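Local coordinates for ancylostoma secreted protein 1 (Necator americanus, PDB 3NT8) that is probably associated with the transition to parasitism by infective hookworm larvae and is built from two CAP domains of the cysteine-rich secretory protein family, at residues 41-46 with 121-126; 46-51 with 70-75; 403-408 with 412-417. One frame throughout, in Å; residues are numbered along the deposited sequence.

Contact 1: residues 41-46 with 121-126; sequences LDFHNN and PTLSGW
F43 and L123 stand at the nearest approach of two helices, their CA atoms 7.5 Å apart, where the short axes pass 10.8 Å from each other and run in nearly the same direction, at an angle of 27°. Both CB atoms point across the gap, and the two side chains slide past one another in opposite senses. The L123 CB methylene lies over one face of the phenyl ring, 3.9 Å from the centroid of F43 and only 16° off the ring normal, a CH-pi contact displaced toward the CD2-CE2 side. With CG anti to the backbone N (chi1 -169°), the F43 ring extends past L123, so that CZ comes within 3.7 Å of S124 CB. Phenylalanine suits this place because its ring can meet the L123 methylene on a face and S124 at its far end. S124 turns its hydroxyl back to the carbonyl of E120, one turn earlier, and offers its methylene carbon to the ring.

These are helices 34-52 and 119-127 of the first CAP domain, an alpha-beta-alpha sandwich in which both lie against the same face of the central sheet; H44 and W126 each touch C175 of strand 170-177, and M152 of helix 147-153 packs against F43 and H44.

H44 adds a second contact to L123, whose branched aliphatic chain suits a place between phenyl and imidazole. The two side chains cross at about a right angle, H44 CE1 lying 3.6 Å from L123 CD2, while the same methyl rests 3.8 Å from F43 CB. Histidine fits because a nitrogen flanks CE1 on each side: ND1 bonds to the carbonyl of F40 and NE2 to the hydroxyl of Y177, fixing the ring's rotation and holding CE1 against the leucine methyl.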
# COMPACT_ATOMS: atom_id res chain seq x y z
N LEU A 41 -11.55 10.43 17.39
CA LEU A 41 -10.15 10.63 17.13
C LEU A 41 -9.27 10.06 18.23
O LEU A 41 -8.25 9.45 17.91
CB LEU A 41 -9.88 12.10 16.92
CG LEU A 41 -8.47 12.50 16.51
CD1 LEU A 41 -8.13 11.97 15.13
CD2 LEU A 41 -8.33 14.05 16.59
N ASP A 42 -9.61 10.32 19.51
CA ASP A 42 -8.81 9.88 20.64
C ASP A 42 -8.76 8.35 20.75
O ASP A 42 -7.70 7.74 21.04
CB ASP A 42 -9.40 10.45 21.95
CG ASP A 42 -9.14 11.93 22.11
OD1 ASP A 42 -8.34 12.51 21.32
OD2 ASP A 42 -9.70 12.51 23.07
N PHE A 43 -9.91 7.71 20.53
CA PHE A 43 -9.94 6.25 20.65
C PHE A 43 -8.95 5.64 19.61
O PHE A 43 -8.21 4.68 19.90
CB PHE A 43 -11.38 5.71 20.49
CG PHE A 43 -11.53 4.24 20.86
CD1 PHE A 43 -12.20 3.87 22.05
CD2 PHE A 43 -11.03 3.24 20.04
CE1 PHE A 43 -12.33 2.54 22.39
CE2 PHE A 43 -11.17 1.89 20.39
CZ PHE A 43 -11.84 1.55 21.56
N HIS A 44 -8.91 6.21 18.43
CA HIS A 44 -8.06 5.62 17.41
C HIS A 44 -6.59 5.84 17.78
O HIS A 44 -5.81 4.91 17.67
CB HIS A 44 -8.33 6.16 16.01
CG HIS A 44 -9.50 5.55 15.30
ND1 HIS A 44 -10.81 5.95 15.50
CD2 HIS A 44 -9.56 4.61 14.31
CE1 HIS A 44 -11.61 5.25 14.71
NE2 HIS A 44 -10.88 4.44 13.97
N ASN A 45 -6.21 7.07 18.16
CA ASN A 45 -4.81 7.38 18.47
C ASN A 45 -4.27 6.77 19.75
O ASN A 45 -3.08 6.49 19.85
CB ASN A 45 -4.61 8.88 18.54
CG ASN A 45 -4.72 9.49 17.20
OD1 ASN A 45 -4.28 8.89 16.22
ND2 ASN A 45 -5.32 10.68 17.13
N ASN A 46 -5.13 6.61 20.74
CA ASN A 46 -4.73 5.95 21.96
C ASN A 46 -4.44 4.47 21.70
O ASN A 46 -3.49 3.92 22.28
CB ASN A 46 -5.79 6.08 23.07
CG ASN A 46 -5.93 7.52 23.53
OD1 ASN A 46 -4.95 8.25 23.49
ND2 ASN A 46 -7.12 7.93 23.94
N PRO A 121 -18.59 1.60 22.34
CA PRO A 121 -18.77 0.19 22.09
C PRO A 121 -18.68 -0.14 20.59
O PRO A 121 -18.38 -1.28 20.27
CB PRO A 121 -20.16 -0.12 22.70
CG PRO A 121 -20.89 1.19 22.55
CD PRO A 121 -19.80 2.19 22.97
N THR A 122 -18.97 0.82 19.70
CA THR A 122 -18.74 0.59 18.25
C THR A 122 -17.25 0.41 17.93
O THR A 122 -16.83 -0.56 17.26
CB THR A 122 -19.26 1.72 17.37
OG1 THR A 122 -20.66 1.81 17.57
CG2 THR A 122 -19.02 1.43 15.88
N LEU A 123 -16.45 1.35 18.41
CA LEU A 123 -15.05 1.38 18.11
C LEU A 123 -14.33 0.17 18.82
O LEU A 123 -13.43 -0.47 18.24
CB LEU A 123 -14.44 2.75 18.41
CG LEU A 123 -14.37 3.71 17.20
CD1 LEU A 123 -15.77 4.03 16.74
CD2 LEU A 123 -13.74 4.98 17.57
N SER A 124 -14.76 -0.15 20.03
CA SER A 124 -14.14 -1.25 20.73
C SER A 124 -14.49 -2.61 20.18
O SER A 124 -13.68 -3.57 20.25
CB SER A 124 -14.33 -1.13 22.27
OG SER A 124 -15.66 -1.33 22.71
N GLY A 125 -15.68 -2.70 19.60
CA GLY A 125 -16.14 -3.85 18.80
C GLY A 125 -15.31 -4.04 17.51
O GLY A 125 -14.92 -5.17 17.16
N TRP A 126 -15.03 -2.95 16.81
CA TRP A 126 -14.09 -2.95 15.66
C TRP A 126 -12.71 -3.41 16.06
O TRP A 126 -12.11 -4.25 15.40
CB TRP A 126 -14.01 -1.57 14.99
CG TRP A 126 -15.23 -1.16 14.29
CD1 TRP A 126 -16.25 -2.00 13.84
CD2 TRP A 126 -15.61 0.16 13.89
NE1 TRP A 126 -17.22 -1.25 13.23
CE2 TRP A 126 -16.88 0.07 13.26
CE3 TRP A 126 -15.02 1.41 13.99
CZ2 TRP A 126 -17.55 1.18 12.73
CZ3 TRP A 126 -15.72 2.51 13.48
CH2 TRP A 126 -16.97 2.38 12.86

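Contact 2: residues 46-51 with 70-75; sequences NARRRV and YKLSWD
R48 reaches from its helix to the backbone carbonyl of Y70 and grips that one oxygen side-on with two nitrogens. The bonds R48 NE to Y70 O and R48 NH2 to Y70 O are both 2.8 Å long, and the oxygen sits near the guanidinium plane. Both are bent, with N-H...O angles of 146° and 143°, as expected when two N-H groups share an acceptor; NE lies nearly in line with the C=O bond. The R48 chain leaves CA with CG anti to the carbonyl carbon, runs extended through chi2 and then bends at chi3 (70°), which turns the guanidinium edge to Y70. L72 crosses this arm at about a right angle: its CD2 lies 3.9 Å above the centre of the guanidinium, and its CD1 meets R48 CD at 3.9 Å. Leucine fits here as an apolar lid on a flat cation whose hydrogen bonds are made at the rim. NH1 donates to M152 O, and NH2 also to Y154 O. Such a buried arginine, bridging several main-chain carbonyls, joins helix 34-52 of the CAP sandwich both to residues 70-72, which lead into edge strand 73-74, and to the end of helix 147-153.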
# COMPACT_ATOMS: atom_id res chain seq x y z
N ASN A 46 -5.13 6.61 20.74
CA ASN A 46 -4.73 5.95 21.96
C ASN A 46 -4.44 4.47 21.70
O ASN A 46 -3.49 3.92 22.28
CB ASN A 46 -5.79 6.08 23.07
CG ASN A 46 -5.93 7.52 23.53
OD1 ASN A 46 -4.95 8.25 23.49
ND2 ASN A 46 -7.12 7.93 23.94
N ALA A 47 -5.28 3.84 20.89
CA ALA A 47 -5.12 2.44 20.54
C ALA A 47 -3.95 2.26 19.59
O ALA A 47 -3.19 1.29 19.73
CB ALA A 47 -6.45 1.83 19.90
N ARG A 48 -3.76 3.20 18.68
CA ARG A 48 -2.55 3.11 17.81
C ARG A 48 -1.21 3.22 18.59
O ARG A 48 -0.21 2.57 18.22
CB ARG A 48 -2.62 4.10 16.64
CG ARG A 48 -3.76 3.78 15.64
CD ARG A 48 -4.18 4.94 14.68
NE ARG A 48 -3.14 5.19 13.71
CZ ARG A 48 -3.02 4.57 12.54
NH1 ARG A 48 -3.97 3.70 12.12
NH2 ARG A 48 -1.98 4.86 11.78
N ARG A 49 -1.20 4.03 19.65
CA ARG A 49 -0.02 4.35 20.43
C ARG A 49 0.30 3.16 21.32
O ARG A 49 1.46 2.85 21.48
CB ARG A 49 -0.22 5.61 21.27
CG ARG A 49 1.01 6.03 22.07
CD ARG A 49 0.72 7.30 22.83
NE ARG A 49 1.15 8.46 22.04
CZ ARG A 49 0.34 9.42 21.59
NH1 ARG A 49 -0.96 9.40 21.82
NH2 ARG A 49 0.85 10.42 20.90
N ARG A 50 -0.75 2.52 21.87
CA ARG A 50 -0.60 1.27 22.57
C ARG A 50 0.06 0.20 21.75
O ARG A 50 0.87 -0.54 22.30
CB ARG A 50 -1.90 0.76 23.17
CG ARG A 50 -2.43 1.59 24.34
CD ARG A 50 -3.58 0.91 24.98
NE ARG A 50 -3.28 -0.39 25.62
CZ ARG A 50 -2.71 -0.60 26.84
NH1 ARG A 50 -2.28 0.40 27.61
NH2 ARG A 50 -2.55 -1.86 27.30
N VAL A 51 -0.26 0.09 20.48
CA VAL A 51 0.34 -0.91 19.62
C VAL A 51 1.77 -0.58 19.37
O VAL A 51 2.67 -1.45 19.55
CB VAL A 51 -0.40 -1.02 18.25
CG1 VAL A 51 0.33 -2.04 17.32
CG2 VAL A 51 -1.84 -1.44 18.46
N TYR A 70 1.64 6.15 12.38
CA TYR A 70 1.14 7.54 12.28
C TYR A 70 -0.12 7.87 13.12
O TYR A 70 -1.06 7.05 13.27
CB TYR A 70 0.96 7.99 10.80
CG TYR A 70 2.27 8.35 10.14
CD1 TYR A 70 2.60 9.70 9.92
CD2 TYR A 70 3.23 7.38 9.88
CE1 TYR A 70 3.79 10.06 9.40
CE2 TYR A 70 4.45 7.73 9.32
CZ TYR A 70 4.72 9.04 9.07
OH TYR A 70 5.96 9.34 8.52
N LYS A 71 -0.07 9.05 13.71
CA LYS A 71 -1.20 9.62 14.44
C LYS A 71 -2.16 10.06 13.37
O LYS A 71 -1.72 10.63 12.38
CB LYS A 71 -0.73 10.83 15.22
CG LYS A 71 -1.77 11.40 16.15
CD LYS A 71 -1.17 12.53 17.02
CE LYS A 71 -2.28 13.03 18.05
NZ LYS A 71 -1.91 14.29 18.76
N LEU A 72 -3.44 9.79 13.57
CA LEU A 72 -4.49 10.30 12.69
C LEU A 72 -4.83 11.73 12.98
O LEU A 72 -4.84 12.15 14.14
CB LEU A 72 -5.77 9.39 12.83
CG LEU A 72 -5.55 7.87 12.59
CD1 LEU A 72 -6.84 6.97 12.64
CD2 LEU A 72 -4.91 7.70 11.22
N SER A 73 -5.11 12.50 11.94
CA SER A 73 -5.74 13.82 12.06
C SER A 73 -7.13 13.74 11.53
O SER A 73 -7.43 12.97 10.59
CB SER A 73 -4.98 14.82 11.21
OG SER A 73 -3.65 14.82 11.67
N TRP A 74 -8.03 14.51 12.12
CA TRP A 74 -9.40 14.61 11.58
C TRP A 74 -9.54 15.27 10.20
O TRP A 74 -8.87 16.25 9.90
CB TRP A 74 -10.30 15.32 12.61
CG TRP A 74 -11.75 15.15 12.36
CD1 TRP A 74 -12.57 16.01 11.65
CD2 TRP A 74 -12.57 14.08 12.81
NE1 TRP A 74 -13.84 15.53 11.64
CE2 TRP A 74 -13.88 14.36 12.37
CE3 TRP A 74 -12.33 12.91 13.58
CZ2 TRP A 74 -14.95 13.51 12.62
CZ3 TRP A 74 -13.39 12.05 13.83
CH2 TRP A 74 -14.70 12.36 13.37
N ASP A 75 -10.44 14.78 9.34
CA ASP A 75 -10.60 15.46 8.07
C ASP A 75 -12.06 15.85 7.84
O ASP A 75 -12.93 14.98 7.81
CB ASP A 75 -10.01 14.60 6.94
CG ASP A 75 -10.05 15.30 5.59
OD1 ASP A 75 -9.01 15.82 5.16
OD2 ASP A 75 -11.12 15.33 4.96

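Contact 3: residues 403-408 with 412-417; sequences QPCSQC and ATCSVT
C405 and C414 point their side chains at each other and join through a disulfide, SG to SG 2.0 Å, with a left-handed twist of -63° about the sulfur-sulfur bond. That torsion, well short of a right angle, brings C405 CB and C414 CB to just 3.4 Å apart, closer than usual for two carbons. The two halves direct their sulfurs differently: C405 carries SG beside the backbone N, whereas C414 has SG anti to its own N (chi1 -166°). Beyond the bond, C405 SG comes within 3.5 Å of the S415 carbonyl oxygen.

A second cysteine lies alongside. C408 directs its sulfur at the flank of the bridge, SG 3.8 Å from C414 CB, and is itself bonded to C421, so two disulfides pack side by side. Loose van der Waals contacts mark the two ends of the pair: the A412 methyl makes an apolar contact with C408 CB at 4.4 Å, and V416 CG1 approaches P404 O at 4.3 Å.

The backbone presents the sulfurs through two successive turns. Q403 to S406 form a type II turn, closed by S406 N on Q403 O at 3.1 Å, with a weak bond from S406 OG to the same oxygen. Proline suits the second position of this turn, and C405 takes the third with a positive phi of 80°. The type I turn from C405 to C408, closed only weakly, then sets C408 beside C405, so that its sulfur packs on C414 while bonding to C421.

Neither segment contains helix or strand, and the two disulfides probably do much to fix their shape. Interleaved, first cysteine to third and second to fourth, they mark this cysteine-rich segment near the C terminus, after strand 381-388, and the same pairing order recurs at C195-C209 and C201-C214.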
# COMPACT_ATOMS: atom_id res chain seq x y z
N GLN A 403 28.38 -13.06 -7.83
CA GLN A 403 28.61 -12.01 -6.85
C GLN A 403 28.22 -10.64 -7.45
O GLN A 403 28.46 -10.40 -8.62
CB GLN A 403 30.06 -12.03 -6.37
CG GLN A 403 30.44 -13.27 -5.51
CD GLN A 403 29.70 -13.32 -4.16
OE1 GLN A 403 29.55 -12.31 -3.48
NE2 GLN A 403 29.26 -14.51 -3.77
N PRO A 404 27.57 -9.77 -6.65
CA PRO A 404 27.18 -8.45 -7.17
C PRO A 404 28.31 -7.65 -7.80
O PRO A 404 29.41 -7.60 -7.27
CB PRO A 404 26.60 -7.73 -5.95
CG PRO A 404 26.82 -8.60 -4.79
CD PRO A 404 27.07 -10.00 -5.29
N CYS A 405 28.02 -7.10 -8.98
CA CYS A 405 28.91 -6.23 -9.76
C CYS A 405 29.97 -7.00 -10.56
O CYS A 405 30.73 -6.40 -11.37
CB CYS A 405 29.57 -5.13 -8.90
SG CYS A 405 28.52 -4.23 -7.72
N SER A 406 30.02 -8.32 -10.35
CA SER A 406 31.03 -9.21 -10.97
C SER A 406 31.02 -9.19 -12.46
O SER A 406 32.07 -9.34 -13.06
CB SER A 406 30.80 -10.69 -10.57
OG SER A 406 31.34 -10.95 -9.28
N GLN A 407 29.83 -9.06 -13.05
CA GLN A 407 29.64 -9.23 -14.47
C GLN A 407 29.04 -8.02 -15.12
O GLN A 407 28.53 -8.13 -16.24
CB GLN A 407 28.79 -10.47 -14.80
CG GLN A 407 29.49 -11.81 -14.54
CD GLN A 407 28.65 -13.01 -14.85
OE1 GLN A 407 28.12 -13.12 -15.94
NE2 GLN A 407 28.54 -13.95 -13.90
N CYS A 408 29.13 -6.86 -14.44
CA CYS A 408 28.74 -5.54 -15.04
C CYS A 408 29.57 -5.21 -16.29
O CYS A 408 30.76 -5.50 -16.37
CB CYS A 408 28.85 -4.36 -14.06
SG CYS A 408 27.79 -4.43 -12.56
N ALA A 412 31.00 0.17 -16.59
CA ALA A 412 29.90 0.58 -15.70
C ALA A 412 30.35 0.70 -14.26
O ALA A 412 31.38 0.13 -13.91
CB ALA A 412 28.72 -0.36 -15.84
N THR A 413 29.63 1.48 -13.44
CA THR A 413 29.95 1.58 -12.03
C THR A 413 28.97 0.72 -11.23
O THR A 413 27.80 0.54 -11.63
CB THR A 413 29.83 3.02 -11.42
OG1 THR A 413 28.60 3.60 -11.82
CG2 THR A 413 31.01 3.93 -11.82
N CYS A 414 29.45 0.26 -10.08
CA CYS A 414 28.72 -0.59 -9.19
C CYS A 414 29.38 -0.60 -7.82
O CYS A 414 30.57 -0.85 -7.68
CB CYS A 414 28.64 -2.02 -9.77
SG CYS A 414 27.43 -3.09 -8.94
N SER A 415 28.57 -0.35 -6.79
CA SER A 415 29.01 -0.58 -5.43
C SER A 415 28.48 -1.89 -4.80
O SER A 415 27.35 -2.29 -5.03
CB SER A 415 28.71 0.65 -4.56
OG SER A 415 27.34 0.90 -4.47
N VAL A 416 29.30 -2.56 -4.00
CA VAL A 416 28.90 -3.84 -3.43
C VAL A 416 27.85 -3.67 -2.35
O VAL A 416 27.20 -4.64 -1.99
CB VAL A 416 30.08 -4.73 -2.89
CG1 VAL A 416 30.96 -5.18 -4.02
CG2 VAL A 416 30.86 -4.03 -1.76
N THR A 417 27.68 -2.47 -1.84
CA THR A 417 26.65 -2.23 -0.85
C THR A 417 25.28 -1.98 -1.48
O THR A 417 24.29 -1.96 -0.77
CB THR A 417 27.01 -1.02 0.02
OG1 THR A 417 27.19 0.14 -0.82
CG2 THR A 417 28.28 -1.30 0.81

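How the contacts relate
From the N terminus, helix 34-52 serves two contacts in turn, and N46 belongs to both. Contact 2 closes the shorter loop, returning the chain at 70-75, and is nested inside the longer loop that contact 1 closes at 121-126. The two touch directly: N45 OD1 lies 2.9 Å from L72 N, a probable hydrogen bond, and H44 CB packs on L72 CD1. Together they join one helix to a neighbouring helix and to the approach of an edge strand within the first CAP domain. Contact 3 follows in series, closing a very short loop beyond strand 381-388 near the C terminus; its centre is about 50 Å from that of contact 1.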